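PDB 6NTR: ATP/GTP-binding site-containing protein A from Brucella abortus, which functions in the periplasm, where it helps to maintain the integrity of the cell envelope. Local coordinates for residues A[18-23]-A[226-231]; A[106-111]-A[118-123]; A[141-146]-A[160-165]; A[168-173]-A[184-189]. All blocks are in the same frame, centred on the assembly; numbering follows the deposited sequence.

Interaction 1: A[18-23]-A[226-231]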
loop_
_atom_site.group_PDB
_atom_site.type_symbol
_atom_site.label_atom_id
_atom_site.label_comp_id
_atom_site.label_asym_id
_atom_site.label_seq_id
_atom_site.Cartn_x
_atom_site.Cartn_y
_atom_site.Cartn_z
ATOM N N ARG A 18 15.960 -3.349 -9.337
ATOM C CA ARG A 18 16.712 -4.512 -9.776
ATOM C C ARG A 18 15.849 -5.347 -10.703
ATOM O O ARG A 18 14.660 -5.475 -10.486
ATOM C CB ARG A 18 17.220 -5.328 -8.557
ATOM C CG ARG A 18 16.896 -6.824 -8.517
ATOM C CD ARG A 18 17.072 -7.416 -7.130
ATOM N NE ARG A 18 15.806 -7.693 -6.462
ATOM C CZ ARG A 18 15.059 -8.759 -6.698
ATOM N NH1 ARG A 18 13.927 -8.929 -6.047
ATOM N NH2 ARG A 18 15.438 -9.647 -7.593
ATOM N N ALA A 19 16.452 -5.924 -11.725
ATOM C CA ALA A 19 15.697 -6.757 -12.637
ATOM C C ALA A 19 16.284 -8.138 -12.832
ATOM O O ALA A 19 17.424 -8.274 -13.208
ATOM C CB ALA A 19 15.555 -6.065 -13.967
ATOM N N ASP A 20 15.484 -9.162 -12.588
ATOM C CA ASP A 20 15.918 -10.528 -12.765
ATOM C C ASP A 20 15.881 -10.880 -14.232
ATOM O O ASP A 20 15.130 -10.298 -14.982
ATOM C CB ASP A 20 15.040 -11.486 -11.964
ATOM C CG ASP A 20 15.646 -11.858 -10.614
ATOM O OD1 ASP A 20 16.535 -11.137 -10.133
ATOM O OD2 ASP A 20 15.226 -12.874 -10.029
ATOM N N GLU A 21 16.692 -11.837 -14.643
ATOM C CA GLU A 21 16.732 -12.272 -16.027
ATOM C C GLU A 21 15.373 -12.841 -16.345
ATOM O O GLU A 21 14.900 -12.763 -17.456
ATOM C CB GLU A 21 17.828 -13.306 -16.247
ATOM C CG GLU A 21 17.703 -14.097 -17.534
ATOM C CD GLU A 21 19.034 -14.608 -18.032
ATOM O OE1 GLU A 21 20.005 -13.859 -17.952
ATOM O OE2 GLU A 21 19.101 -15.750 -18.494
ATOM N N LYS A 22 14.788 -13.471 -15.343
ATOM C CA LYS A 22 13.504 -14.125 -15.450
ATOM C C LYS A 22 12.420 -13.131 -15.807
ATOM O O LYS A 22 11.558 -13.418 -16.616
ATOM C CB LYS A 22 13.161 -14.768 -14.115
ATOM C CG LYS A 22 13.040 -16.273 -14.135
ATOM C CD LYS A 22 12.771 -16.808 -12.737
ATOM C CE LYS A 22 14.049 -16.945 -11.925
ATOM N NZ LYS A 22 13.986 -17.958 -10.836
ATOM N N SER A 23 12.492 -11.953 -15.222
ATOM C CA SER A 23 11.508 -10.923 -15.451
ATOM C C SER A 23 11.420 -10.440 -16.895
ATOM O O SER A 23 10.332 -10.173 -17.382
ATOM C CB SER A 23 11.750 -9.761 -14.509
ATOM O OG SER A 23 12.663 -8.875 -15.075
ATOM N N TYR A 226 9.012 -7.215 -5.595
ATOM C CA TYR A 226 7.977 -8.045 -6.177
ATOM C C TYR A 226 8.469 -9.435 -6.438
ATOM O O TYR A 226 7.760 -10.234 -7.001
ATOM C CB TYR A 226 7.496 -7.442 -7.486
ATOM C CG TYR A 226 6.743 -6.156 -7.314
ATOM C CD1 TYR A 226 5.434 -6.155 -6.897
ATOM C CD2 TYR A 226 7.345 -4.946 -7.554
ATOM C CE1 TYR A 226 4.752 -4.980 -6.720
ATOM C CE2 TYR A 226 6.664 -3.774 -7.389
ATOM C CZ TYR A 226 5.370 -3.801 -6.969
ATOM O OH TYR A 226 4.693 -2.633 -6.802
ATOM N N GLY A 227 9.693 -9.722 -6.019
ATOM C CA GLY A 227 10.285 -11.017 -6.254
ATOM C C GLY A 227 11.391 -10.864 -7.256
ATOM O O GLY A 227 12.484 -10.447 -6.917
ATOM N N ASP A 228 11.093 -11.174 -8.506
ATOM C CA ASP A 228 12.077 -11.075 -9.569
ATOM C C ASP A 228 12.572 -9.656 -9.737
ATOM O O ASP A 228 13.751 -9.456 -9.956
ATOM C CB ASP A 228 11.500 -11.529 -10.914
ATOM C CG ASP A 228 11.126 -12.987 -10.940
ATOM O OD1 ASP A 228 11.650 -13.767 -10.124
ATOM O OD2 ASP A 228 10.294 -13.352 -11.786
ATOM N N PHE A 229 11.683 -8.675 -9.640
ATOM C CA PHE A 229 12.068 -7.282 -9.815
ATOM C C PHE A 229 11.604 -6.384 -8.693
ATOM O O PHE A 229 10.605 -6.657 -8.077
ATOM C CB PHE A 229 11.502 -6.749 -11.125
ATOM C CG PHE A 229 10.080 -6.298 -11.037
ATOM C CD1 PHE A 229 9.056 -7.190 -11.204
ATOM C CD2 PHE A 229 9.775 -4.984 -10.811
ATOM C CE1 PHE A 229 7.752 -6.786 -11.133
ATOM C CE2 PHE A 229 8.471 -4.574 -10.740
ATOM C CZ PHE A 229 7.462 -5.477 -10.905
ATOM N N SER A 230 12.341 -5.315 -8.432
ATOM C CA SER A 230 11.970 -4.370 -7.407
ATOM C C SER A 230 11.858 -2.983 -8.015
ATOM O O SER A 230 12.521 -2.649 -9.003
ATOM C CB SER A 230 12.973 -4.392 -6.243
ATOM O OG SER A 230 14.294 -4.377 -6.734
HETATM N N MSE A 231 11.027 -2.159 -7.381
HETATM C CA MSE A 231 10.780 -0.812 -7.806
HETATM C C MSE A 231 11.111 0.109 -6.684
HETATM O O MSE A 231 11.117 -0.300 -5.517
HETATM C CB MSE A 231 9.303 -0.613 -8.045
HETATM C CG MSE A 231 8.772 -1.489 -9.154
HETATM SE SE MSE A 231 6.918 -0.939 -9.414
HETATM C CE MSE A 231 7.089 0.755 -8.467
HETATM O O HOH W 1 16.011 -4.976 -4.790
#
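R18 and S230 meet near the end of strand 8-19 and the beginning of strand 229-240, where the backbone N of S230 donates to the carbonyl O of R18 (3.1 Å, 158° at the hydrogen); the bond from D20 N to D228 O is weak, long at 3.2 Å and bent. The guanidinium end of R18 comes toward the backbone of G227 and D228, where too close an approach in the model makes the exact place of NH1 doubtful. A bend at chi3 (106°) brings NH2 to OD1 of D20, a salt bridge of 3.1 Å in the guanidinium plane, and D225 forms a further salt bridge with NH1. A water in that same plane accepts from R18 NE and lies 2.7 Å from S230 OG, linking the two segments. The carboxylates of D20 and D228 come near one another, OD2 of the first 3.7 Å from OD1 of the second, a crowding of charge probably eased by R18 and, more remotely, by K22. S23 OG donates to D20 O (2.8 Å) and holds the turn; S23 CB also lies 4.0 Å from D228 CB. CB of Y226 lies over one face of the F229 ring, near its rim, and F229 packs on I25 and L28 of strand 25-39. The contact belongs to the antiparallel pairing of the first and last long strands of the barrel-like fold, 8-19 and 229-240, with M231 and Y226 reaching F50 on strand 43-56.

Interaction 2: A[106-111]-A[118-123]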
loop_
_atom_site.group_PDB
_atom_site.type_symbol
_atom_site.label_atom_id
_atom_site.label_comp_id
_atom_site.label_asym_id
_atom_site.label_seq_id
_atom_site.Cartn_x
_atom_site.Cartn_y
_atom_site.Cartn_z
ATOM N N THR A 106 -14.631 -12.112 8.533
ATOM C CA THR A 106 -14.663 -11.072 7.541
ATOM C C THR A 106 -15.545 -11.531 6.393
ATOM O O THR A 106 -15.171 -12.420 5.643
ATOM C CB THR A 106 -13.255 -10.762 7.029
ATOM O OG1 THR A 106 -12.524 -11.979 6.903
ATOM C CG2 THR A 106 -12.544 -9.855 7.986
ATOM N N VAL A 107 -16.712 -10.907 6.260
ATOM C CA VAL A 107 -17.635 -11.194 5.170
ATOM C C VAL A 107 -17.382 -10.196 4.043
ATOM O O VAL A 107 -17.479 -8.977 4.234
ATOM C CB VAL A 107 -19.093 -11.155 5.651
ATOM C CG1 VAL A 107 -19.346 -9.922 6.497
ATOM C CG2 VAL A 107 -20.038 -11.191 4.466
ATOM N N VAL A 108 -17.035 -10.717 2.873
ATOM C CA VAL A 108 -16.640 -9.910 1.728
ATOM C C VAL A 108 -17.719 -10.023 0.665
ATOM O O VAL A 108 -17.960 -11.113 0.133
ATOM C CB VAL A 108 -15.285 -10.359 1.166
ATOM C CG1 VAL A 108 -14.924 -9.522 -0.035
ATOM C CG2 VAL A 108 -14.220 -10.251 2.227
ATOM N N LYS A 109 -18.346 -8.899 0.336
ATOM C CA LYS A 109 -19.398 -8.848 -0.668
ATOM C C LYS A 109 -18.889 -8.096 -1.885
ATOM O O LYS A 109 -18.621 -6.895 -1.799
ATOM C CB LYS A 109 -20.643 -8.179 -0.102
ATOM C CG LYS A 109 -21.410 -9.072 0.841
ATOM C CD LYS A 109 -22.224 -8.265 1.823
ATOM C CE LYS A 109 -23.649 -8.800 1.921
ATOM N NZ LYS A 109 -24.286 -9.055 0.596
ATOM N N LEU A 110 -18.779 -8.797 -3.014
ATOM C CA LEU A 110 -18.174 -8.275 -4.236
ATOM C C LEU A 110 -19.219 -8.034 -5.319
ATOM O O LEU A 110 -20.041 -8.907 -5.604
ATOM C CB LEU A 110 -17.116 -9.234 -4.776
ATOM C CG LEU A 110 -15.872 -9.394 -3.922
ATOM C CD1 LEU A 110 -15.010 -10.456 -4.543
ATOM C CD2 LEU A 110 -15.136 -8.090 -3.828
ATOM N N SER A 111 -19.146 -6.864 -5.948
ATOM C CA SER A 111 -20.011 -6.486 -7.056
ATOM C C SER A 111 -19.428 -6.914 -8.397
ATOM O O SER A 111 -20.170 -7.323 -9.296
ATOM C CB SER A 111 -20.224 -4.971 -7.042
ATOM O OG SER A 111 -20.363 -4.476 -5.718
ATOM N N LEU A 118 -18.084 -13.815 0.571
ATOM C CA LEU A 118 -17.019 -14.638 1.122
ATOM C C LEU A 118 -16.907 -14.381 2.609
ATOM O O LEU A 118 -16.626 -13.256 3.027
ATOM C CB LEU A 118 -15.695 -14.348 0.430
ATOM C CG LEU A 118 -15.616 -15.016 -0.936
ATOM C CD1 LEU A 118 -14.284 -14.710 -1.575
ATOM C CD2 LEU A 118 -15.838 -16.515 -0.768
ATOM N N ASP A 119 -17.138 -15.419 3.398
ATOM C CA ASP A 119 -16.742 -15.399 4.796
ATOM C C ASP A 119 -15.247 -15.676 4.890
ATOM O O ASP A 119 -14.779 -16.739 4.467
ATOM C CB ASP A 119 -17.530 -16.427 5.597
ATOM C CG ASP A 119 -18.693 -15.817 6.317
ATOM O OD1 ASP A 119 -18.659 -14.584 6.499
ATOM O OD2 ASP A 119 -19.621 -16.553 6.722
ATOM N N LEU A 120 -14.494 -14.726 5.435
ATOM C CA LEU A 120 -13.066 -14.899 5.627
ATOM C C LEU A 120 -12.714 -14.754 7.102
ATOM O O LEU A 120 -13.556 -14.420 7.942
ATOM C CB LEU A 120 -12.266 -13.889 4.801
ATOM C CG LEU A 120 -12.244 -14.005 3.289
ATOM C CD1 LEU A 120 -11.233 -13.030 2.741
ATOM C CD2 LEU A 120 -11.895 -15.422 2.918
ATOM N N LYS A 121 -11.444 -15.001 7.406
ATOM C CA LYS A 121 -10.920 -14.911 8.759
ATOM C C LYS A 121 -11.014 -13.483 9.238
ATOM O O LYS A 121 -10.730 -12.569 8.493
ATOM C CB LYS A 121 -9.461 -15.384 8.757
ATOM C CG LYS A 121 -8.633 -14.983 9.970
ATOM C CD LYS A 121 -7.137 -15.117 9.716
ATOM C CE LYS A 121 -6.803 -16.401 8.982
ATOM N NZ LYS A 121 -5.582 -16.292 8.138
ATOM N N GLY A 122 -11.398 -13.281 10.486
ATOM C CA GLY A 122 -11.521 -11.941 11.015
ATOM C C GLY A 122 -10.189 -11.241 10.975
ATOM O O GLY A 122 -9.169 -11.838 11.283
ATOM N N THR A 123 -10.192 -9.969 10.599
ATOM C CA THR A 123 -8.955 -9.213 10.473
ATOM C C THR A 123 -9.121 -7.729 10.696
ATOM O O THR A 123 -9.996 -7.306 11.415
ATOM C CB THR A 123 -8.252 -9.493 9.132
ATOM O OG1 THR A 123 -6.963 -8.885 9.128
ATOM C CG2 THR A 123 -9.039 -8.943 8.006
#
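V108 and L118 pair across a short hairpin in both directions: V108 N donates to L118 O at 2.6 Å, and L118 N returns a more bent bond to V108 O at 2.7 Å. The V108 side chain shows how such a pair is filled in. Its CB lies 3.7 Å from the carbonyl O of L118 and 4.1 Å from CB of the same leucine. From there CG1 departs anti to the backbone N (chi1 179°) and approaches neither L118 nor L120, whereas CG2, beside that N, passes L118 O at 3.9 Å and meets the CD1 methyl of L120 at 4.1 Å. One branched residue therefore touches both its paired leucine, L118, and L120 two residues on. The N-to-C directions of the short strand segments differ by 144°. T106 continues the row on this face. Its N donates to L120 O at 2.6 Å in a nearly straight bond. Its CG2 methyl meets CG2 of T123 at 3.6 Å, while T123 OG1 is bonded elsewhere, to T147 OG1. Close contacts in the model make the position of T106 OG1 doubtful. On the other face, V107 and D119 form a non-hydrogen-bonded pair in which D119 OD1 comes up against V107 CB. Strand 105-112 has strand 90-102 on its far side, where V107 bonds through its backbone to K100 and K109 to D98; the V108 and T123 side chains pack on F149, and L118 touches D156.

Interaction 3: A[141-146]-A[160-165]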
loop_
_atom_site.group_PDB
_atom_site.type_symbol
_atom_site.label_atom_id
_atom_site.label_comp_id
_atom_site.label_asym_id
_atom_site.label_seq_id
_atom_site.Cartn_x
_atom_site.Cartn_y
_atom_site.Cartn_z
ATOM N N GLN A 141 7.940 -1.137 19.910
ATOM C CA GLN A 141 7.929 -2.442 19.281
ATOM C C GLN A 141 8.755 -2.402 17.999
ATOM O O GLN A 141 8.810 -1.380 17.343
ATOM C CB GLN A 141 6.499 -2.867 18.999
ATOM C CG GLN A 141 6.170 -4.282 19.410
ATOM C CD GLN A 141 4.748 -4.423 19.885
ATOM O OE1 GLN A 141 4.177 -3.495 20.440
ATOM N NE2 GLN A 141 4.168 -5.587 19.672
ATOM N N LYS A 142 9.442 -3.494 17.686
ATOM C CA LYS A 142 10.260 -3.559 16.482
ATOM C C LYS A 142 10.037 -4.784 15.595
ATOM O O LYS A 142 10.609 -4.874 14.525
ATOM C CB LYS A 142 11.742 -3.403 16.826
ATOM C CG LYS A 142 12.032 -2.228 17.737
ATOM C CD LYS A 142 12.343 -0.963 16.965
ATOM C CE LYS A 142 11.817 0.256 17.694
ATOM N NZ LYS A 142 12.864 1.276 17.940
ATOM N N PHE A 143 9.223 -5.726 16.044
ATOM C CA PHE A 143 8.954 -6.918 15.266
ATOM C C PHE A 143 7.607 -7.502 15.656
ATOM O O PHE A 143 7.361 -7.724 16.822
ATOM C CB PHE A 143 10.054 -7.935 15.536
ATOM C CG PHE A 143 10.480 -8.721 14.341
ATOM C CD1 PHE A 143 9.721 -9.772 13.889
ATOM C CD2 PHE A 143 11.651 -8.426 13.691
ATOM C CE1 PHE A 143 10.117 -10.505 12.799
ATOM C CE2 PHE A 143 12.055 -9.155 12.601
ATOM C CZ PHE A 143 11.288 -10.198 12.157
ATOM N N TYR A 144 6.733 -7.762 14.695
ATOM C CA TYR A 144 5.427 -8.353 14.989
ATOM C C TYR A 144 4.740 -8.993 13.791
ATOM O O TYR A 144 5.085 -8.730 12.670
ATOM C CB TYR A 144 4.503 -7.398 15.753
ATOM C CG TYR A 144 3.989 -6.206 14.989
ATOM C CD1 TYR A 144 2.797 -6.264 14.290
ATOM C CD2 TYR A 144 4.675 -5.016 14.998
ATOM C CE1 TYR A 144 2.331 -5.175 13.602
ATOM C CE2 TYR A 144 4.212 -3.926 14.311
ATOM C CZ TYR A 144 3.038 -4.019 13.621
ATOM O OH TYR A 144 2.587 -2.938 12.950
ATOM N N GLN A 145 3.771 -9.845 14.057
ATOM C CA GLN A 145 3.027 -10.536 13.027
ATOM C C GLN A 145 1.550 -10.208 13.184
ATOM O O GLN A 145 1.057 -10.087 14.292
ATOM C CB GLN A 145 3.242 -12.039 13.123
ATOM C CG GLN A 145 4.646 -12.496 12.783
ATOM C CD GLN A 145 4.725 -13.976 12.502
ATOM O OE1 GLN A 145 3.984 -14.761 13.063
ATOM N NE2 GLN A 145 5.615 -14.352 11.618
ATOM N N THR A 146 0.878 -10.063 12.061
ATOM C CA THR A 146 -0.527 -9.727 12.029
ATOM C C THR A 146 -1.089 -10.089 10.675
ATOM O O THR A 146 -0.407 -10.664 9.851
ATOM C CB THR A 146 -0.781 -8.257 12.377
ATOM O OG1 THR A 146 -2.180 -8.049 12.519
ATOM C CG2 THR A 146 -0.252 -7.354 11.311
ATOM N N ALA A 160 -1.125 -12.329 5.813
ATOM C CA ALA A 160 -0.282 -12.205 6.986
ATOM C C ALA A 160 0.837 -11.217 6.681
ATOM O O ALA A 160 1.506 -11.339 5.650
ATOM C CB ALA A 160 0.295 -13.568 7.359
ATOM N N THR A 161 1.018 -10.240 7.554
ATOM C CA THR A 161 2.058 -9.248 7.384
ATOM C C THR A 161 2.994 -9.197 8.596
ATOM O O THR A 161 2.545 -9.098 9.718
ATOM C CB THR A 161 1.469 -7.854 7.103
ATOM O OG1 THR A 161 0.974 -7.277 8.308
ATOM C CG2 THR A 161 0.342 -7.947 6.109
ATOM N N THR A 162 4.294 -9.253 8.353
ATOM C CA THR A 162 5.283 -9.194 9.416
ATOM C C THR A 162 5.899 -7.836 9.337
ATOM O O THR A 162 6.373 -7.451 8.297
ATOM C CB THR A 162 6.403 -10.207 9.198
ATOM O OG1 THR A 162 5.876 -11.518 9.307
ATOM C CG2 THR A 162 7.479 -10.040 10.218
ATOM N N VAL A 163 5.907 -7.113 10.438
ATOM C CA VAL A 163 6.457 -5.784 10.449
ATOM C C VAL A 163 7.778 -5.721 11.192
ATOM O O VAL A 163 7.886 -6.248 12.269
ATOM C CB VAL A 163 5.484 -4.816 11.132
ATOM C CG1 VAL A 163 6.023 -3.411 11.118
ATOM C CG2 VAL A 163 4.114 -4.872 10.490
ATOM N N VAL A 164 8.781 -5.089 10.602
ATOM C CA VAL A 164 10.071 -4.907 11.228
ATOM C C VAL A 164 10.341 -3.411 11.251
ATOM O O VAL A 164 10.321 -2.773 10.221
ATOM C CB VAL A 164 11.188 -5.642 10.473
ATOM C CG1 VAL A 164 12.541 -5.329 11.074
ATOM C CG2 VAL A 164 10.942 -7.133 10.469
ATOM N N VAL A 165 10.607 -2.860 12.431
ATOM C CA VAL A 165 10.851 -1.433 12.601
ATOM C C VAL A 165 12.287 -1.212 13.073
ATOM O O VAL A 165 12.837 -2.021 13.824
ATOM C CB VAL A 165 9.835 -0.839 13.602
ATOM C CG1 VAL A 165 9.862 0.657 13.588
ATOM C CG2 VAL A 165 8.455 -1.351 13.305
#
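Y144 and V163 exchange two backbone hydrogen bonds, Y144 N to V163 O (3.1 Å) and V163 N to Y144 O (2.9 Å). T146 and T161 repeat this reciprocal pairing, and V165 N adds a bond to K142 O at 2.9 Å. In the gaps between, alpha hydrogens point at the same carbonyls, as from F143 CA to V163 O. The ladder is that of an antiparallel beta hairpin, strands 143-148 and 159-165 of the barrel-like fold, with strand 187-195 bonded along the second one. On the face of Y144 and V163 the packing is aromatic on aliphatic: with CG between the backbone N and the carbonyl carbon (chi1 69°), the Y144 ring lies with one face over V163 CB, which is 3.8 Å from the ring centroid and 21° off its normal, a CH-pi contact. K136 adds a cation-pi interaction with this ring, and L133 of helix 126-138 touches both Y144 and V163. On the other face F143 leans across the neighbouring strand, its CE1 3.7 Å from CG2 of T162. Among the polar side chains, Q145 runs alongside T162, with CG 3.8 Å from OG1 of the threonine, and T161 OG1, beside the CG2 methyl of T146, is hydrogen-bonded to H129 NE2.

Interaction 4: A[168-173]-A[184-189]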
loop_
_atom_site.group_PDB
_atom_site.type_symbol
_atom_site.label_atom_id
_atom_site.label_comp_id
_atom_site.label_asym_id
_atom_site.label_seq_id
_atom_site.Cartn_x
_atom_site.Cartn_y
_atom_site.Cartn_z
ATOM N N GLN A 168 14.535 5.539 14.956
ATOM C CA GLN A 168 14.097 6.798 14.406
ATOM C C GLN A 168 15.287 7.561 13.878
ATOM O O GLN A 168 16.296 7.663 14.535
ATOM C CB GLN A 168 13.389 7.622 15.467
ATOM C CG GLN A 168 12.142 6.963 16.018
ATOM C CD GLN A 168 11.573 7.705 17.201
ATOM O OE1 GLN A 168 11.643 8.924 17.267
ATOM N NE2 GLN A 168 11.016 6.967 18.155
ATOM N N GLN A 169 15.155 8.094 12.681
ATOM C CA GLN A 169 16.205 8.855 12.053
ATOM C C GLN A 169 15.606 10.049 11.346
ATOM O O GLN A 169 14.447 10.039 11.012
ATOM C CB GLN A 169 16.932 7.989 11.032
ATOM C CG GLN A 169 16.078 7.553 9.855
ATOM C CD GLN A 169 16.769 7.719 8.522
ATOM O OE1 GLN A 169 16.727 8.780 7.918
ATOM N NE2 GLN A 169 17.408 6.665 8.058
ATOM N N ALA A 170 16.387 11.097 11.178
ATOM C CA ALA A 170 15.926 12.265 10.472
ATOM C C ALA A 170 17.035 12.727 9.561
ATOM O O ALA A 170 17.640 13.756 9.809
ATOM C CB ALA A 170 15.548 13.358 11.446
ATOM N N VAL A 171 17.308 11.980 8.505
ATOM C CA VAL A 171 18.367 12.371 7.602
ATOM C C VAL A 171 17.752 13.123 6.454
ATOM O O VAL A 171 16.937 12.568 5.735
ATOM C CB VAL A 171 19.079 11.147 7.005
ATOM C CG1 VAL A 171 19.914 11.552 5.804
ATOM C CG2 VAL A 171 19.945 10.468 8.046
ATOM N N PRO A 172 18.137 14.394 6.282
ATOM C CA PRO A 172 17.618 15.210 5.185
ATOM C C PRO A 172 18.059 14.673 3.842
ATOM O O PRO A 172 19.221 14.366 3.647
ATOM C CB PRO A 172 18.249 16.580 5.433
ATOM C CG PRO A 172 19.358 16.340 6.391
ATOM C CD PRO A 172 18.917 15.194 7.230
ATOM N N ASP A 173 17.135 14.593 2.905
ATOM C CA ASP A 173 17.434 14.090 1.578
ATOM C C ASP A 173 16.596 14.846 0.563
ATOM O O ASP A 173 15.957 15.832 0.896
ATOM C CB ASP A 173 17.235 12.577 1.478
ATOM C CG ASP A 173 15.821 12.149 1.763
ATOM O OD1 ASP A 173 15.072 12.940 2.340
ATOM O OD2 ASP A 173 15.464 11.013 1.420
ATOM N N LYS A 184 11.477 18.096 9.003
ATOM C CA LYS A 184 12.470 17.897 10.045
ATOM C C LYS A 184 12.005 16.926 11.133
ATOM O O LYS A 184 12.625 16.858 12.200
ATOM C CB LYS A 184 12.836 19.252 10.659
ATOM C CG LYS A 184 13.257 20.338 9.641
ATOM C CD LYS A 184 14.553 20.000 8.896
ATOM C CE LYS A 184 14.911 21.041 7.830
ATOM N NZ LYS A 184 15.979 21.991 8.265
ATOM N N ASP A 185 10.934 16.172 10.882
ATOM C CA ASP A 185 10.367 15.224 11.830
ATOM C C ASP A 185 11.035 13.856 11.675
ATOM O O ASP A 185 11.614 13.536 10.637
ATOM C CB ASP A 185 8.850 15.115 11.616
ATOM C CG ASP A 185 8.135 16.465 11.744
ATOM O OD1 ASP A 185 8.738 17.426 12.269
ATOM O OD2 ASP A 185 6.970 16.574 11.299
ATOM N N GLN A 186 10.975 13.063 12.734
ATOM C CA GLN A 186 11.567 11.736 12.755
ATOM C C GLN A 186 10.782 10.733 11.935
ATOM O O GLN A 186 9.598 10.878 11.766
ATOM C CB GLN A 186 11.665 11.228 14.188
ATOM C CG GLN A 186 12.643 11.973 15.067
ATOM C CD GLN A 186 14.073 11.568 14.823
ATOM O OE1 GLN A 186 14.365 10.410 14.583
ATOM N NE2 GLN A 186 14.972 12.524 14.892
ATOM N N VAL A 187 11.458 9.704 11.453
ATOM C CA VAL A 187 10.818 8.649 10.699
ATOM C C VAL A 187 11.274 7.315 11.240
ATOM O O VAL A 187 12.256 7.238 11.948
ATOM C CB VAL A 187 11.163 8.687 9.206
ATOM C CG1 VAL A 187 10.831 10.035 8.602
ATOM C CG2 VAL A 187 12.616 8.326 8.980
ATOM N N TRP A 188 10.516 6.276 10.949
ATOM C CA TRP A 188 10.879 4.939 11.349
ATOM C C TRP A 188 11.100 4.152 10.088
ATOM O O TRP A 188 10.285 4.219 9.189
ATOM C CB TRP A 188 9.734 4.256 12.073
ATOM C CG TRP A 188 9.465 4.725 13.431
ATOM C CD1 TRP A 188 10.230 4.526 14.530
ATOM C CD2 TRP A 188 8.319 5.444 13.864
ATOM N NE1 TRP A 188 9.647 5.090 15.618
ATOM C CE2 TRP A 188 8.466 5.662 15.238
ATOM C CE3 TRP A 188 7.184 5.928 13.225
ATOM C CZ2 TRP A 188 7.523 6.347 15.980
ATOM C CZ3 TRP A 188 6.260 6.600 13.956
ATOM C CH2 TRP A 188 6.427 6.808 15.320
ATOM N N PRO A 189 12.225 3.445 9.983
ATOM C CA PRO A 189 12.340 2.618 8.790
ATOM C C PRO A 189 11.375 1.477 9.000
ATOM O O PRO A 189 11.340 0.943 10.088
ATOM C CB PRO A 189 13.777 2.133 8.839
ATOM C CG PRO A 189 14.487 3.116 9.696
ATOM C CD PRO A 189 13.488 3.520 10.726
#
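Q169 and V187 hold each other by a pair of backbone hydrogen bonds, Q169 N to V187 O (3.1 Å) and V187 N to Q169 O (3.0 Å), which make a single antiparallel bridge between a loop and strand 187-195. The carbonyl of V187 is used twice, because the alpha carbon of Q168 also rests on that O at 3.1 Å in a CA-H...O contact. Around this bridge, Q168 CG, set anti to the carbonyl carbon (chi1 -62°), carries the extended chain along the indole of W188; CG lies 3.1 Å from NE1, and the amide plane is turned 74° from the ring. Q186 crosses the Q168 chain at about a right angle, its CB 3.8 Å from Q168 OE1. In the Q169 side chain CG touches CG2 of V187 at 3.7 Å, and OE1 accepts a weak bond from V171 N within the loop. Further out, W188 packs on A137 and E138 of helix 126-138, V187 leans on Y214 of strand 207-214, and D173 caps the N-terminus of helix 174-179 while forming a salt bridge with R220. Since NE2 of Q168 and NE1 of W188 are both donors, their 3.4 Å approach is no hydrogen bond; the two main-chain bonds carry the polar part of the contact, and the glutamine and tryptophan meet by packing.

Interaction 1 joins strands from the two ends of the chain, and 202 residues, including the other three interactions, lie between its segments; interactions 2, 3 and 4 follow one another in series. Interactions 3 and 4 share neighbouring strands, 159-165 and 187-195, and touch directly: V165 CG1 lies 3.9 Å from W188 CB. Interactions 2 and 3 approach to about 6 Å between nearest atoms without meeting, whereas the centres of 2 and 4 lie 37 Å apart on opposite sides of the chain's centre. Interaction 1 keeps about 14 Å from both 3 and 4 at the nearest atoms. A bound 1,2-ethanediol, probably from crystallisation, sits about 5 Å from the A19 side chain.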